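Local atomic coordinates of C-type lectin domain family 4, member b1 (PDB entry 6LKR), a protein that is a calcium-binding C-type lectin receptor of the mouse immune system that probably recognises carbohydrate-containing ligands. Residues 46-49 against 50-54. Residues are numbered along the deposited sequence; the frame is centred on the assembly and turned at random. Where two conformers were deposited one is given.
Sequences HSQE and EQDFI
Ser47 and Glu50 meet at the first turn of helix 48-56, where Ser47 is the N-cap. Its hydroxyl sits between its own backbone N and carbonyl carbon (chi1 71°), which turns OG back to accept from Glu50 N at 3.1 Å. Glu50 returns toward the cap: its chain runs extended beyond CG, with CG passing 3.4 Å from Ser47 OG. The carboxylate reaches past Ser47, and OE1 receives His46 N at 2.9 Å in an almost straight bond (177°), the donor lying well above the carboxylate plane. Ser47 and Glu50 hold the N-cap and N3 positions of a capping box, but only the half from Glu50 N to Ser47 OG is formed, the carboxylate going instead to the residue before the cap. A water joins Ser47 OG to Glu50 OE2, at 2.8 Å from the latter, so both oxygens of this buried carboxylate are engaged; the helix N-terminus may further favour its negative charge. This helix is the second of the C-type lectin domain, and Gln51 ties it to the strand of Trp116, whose NE1 donates to Gln51 OE1. On the exposed flank, Gln48 brings NE2 within 2.9 Å of Asp52 OD1, one turn on. Asp52 OD1 lies nearly in the amide plane of Gln48, yet the amide meets it on its syn side from outside the carboxylate plane, the two planes being 41° apart.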
# COMPACT_ATOMS: atom_id res chain seq x y z
N HIS A 46 4.59 -2.95 -4.80
CA HIS A 46 3.26 -2.62 -5.37
C HIS A 46 3.32 -2.32 -6.87
O HIS A 46 2.25 -2.35 -7.49
CB HIS A 46 2.61 -1.48 -4.59
CG HIS A 46 1.94 -1.98 -3.35
ND1 HIS A 46 1.11 -3.09 -3.37
CD2 HIS A 46 1.97 -1.55 -2.07
CE1 HIS A 46 0.67 -3.31 -2.14
NE2 HIS A 46 1.18 -2.39 -1.33
N SER A 47 4.51 -2.06 -7.43
CA SER A 47 4.66 -1.49 -8.79
C SER A 47 5.92 -2.01 -9.47
O SER A 47 6.86 -2.42 -8.76
CB SER A 47 4.68 0.01 -8.76
OG SER A 47 5.89 0.48 -8.18
N GLN A 48 5.96 -1.89 -10.80
CA GLN A 48 7.18 -2.14 -11.62
C GLN A 48 8.33 -1.26 -11.11
O GLN A 48 9.46 -1.75 -11.03
CB GLN A 48 6.90 -1.86 -13.09
CG GLN A 48 8.10 -2.17 -13.98
CD GLN A 48 8.27 -3.64 -14.21
OE1 GLN A 48 7.39 -4.30 -14.76
NE2 GLN A 48 9.42 -4.18 -13.81
N GLU A 49 8.04 -0.00 -10.78
CA GLU A 49 9.05 0.99 -10.33
C GLU A 49 9.71 0.48 -9.03
O GLU A 49 10.96 0.52 -8.94
CB GLU A 49 8.38 2.35 -10.17
CG GLU A 49 7.93 2.97 -11.50
CD GLU A 49 6.68 2.42 -12.18
OE1 GLU A 49 5.86 1.73 -11.52
OE2 GLU A 49 6.52 2.71 -13.39
N GLU A 50 8.91 -0.01 -8.09
CA GLU A 50 9.43 -0.52 -6.79
C GLU A 50 10.23 -1.80 -7.05
O GLU A 50 11.33 -1.93 -6.48
CB GLU A 50 8.29 -0.75 -5.81
CG GLU A 50 7.69 0.54 -5.31
CD GLU A 50 6.40 0.37 -4.52
OE1 GLU A 50 6.21 -0.73 -3.95
OE2 GLU A 50 5.61 1.34 -4.47
N GLN A 51 9.71 -2.71 -7.87
CA GLN A 51 10.40 -3.97 -8.22
C GLN A 51 11.78 -3.63 -8.81
O GLN A 51 12.79 -4.25 -8.38
CB GLN A 51 9.55 -4.78 -9.20
CG GLN A 51 10.24 -6.01 -9.78
CD GLN A 51 10.35 -7.17 -8.82
OE1 GLN A 51 9.93 -7.10 -7.66
NE2 GLN A 51 10.93 -8.26 -9.30
N ASP A 52 11.82 -2.68 -9.75
CA ASP A 52 13.07 -2.28 -10.44
C ASP A 52 14.01 -1.65 -9.41
O ASP A 52 15.21 -2.03 -9.38
CB ASP A 52 12.78 -1.34 -11.61
CG ASP A 52 12.07 -2.00 -12.79
OD1 ASP A 52 11.93 -3.24 -12.77
OD2 ASP A 52 11.68 -1.27 -13.71
N PHE A 53 13.51 -0.74 -8.58
CA PHE A 53 14.38 -0.04 -7.61
C PHE A 53 14.97 -1.05 -6.63
O PHE A 53 16.18 -1.05 -6.43
CB PHE A 53 13.66 1.07 -6.85
CG PHE A 53 14.57 1.71 -5.83
CD1 PHE A 53 15.44 2.73 -6.20
CD2 PHE A 53 14.64 1.23 -4.54
CE1 PHE A 53 16.31 3.29 -5.28
CE2 PHE A 53 15.52 1.78 -3.62
CZ PHE A 53 16.34 2.82 -3.99
N ILE A 54 14.12 -1.88 -6.02
CA ILE A 54 14.57 -2.85 -4.97
C ILE A 54 15.61 -3.78 -5.59
O ILE A 54 16.68 -3.95 -4.98
CB ILE A 54 13.37 -3.60 -4.38
CG1 ILE A 54 12.44 -2.66 -3.61
CG2 ILE A 54 13.83 -4.76 -3.51
CD1 ILE A 54 11.05 -3.21 -3.40
O HOH W 1 5.57 2.81 -6.91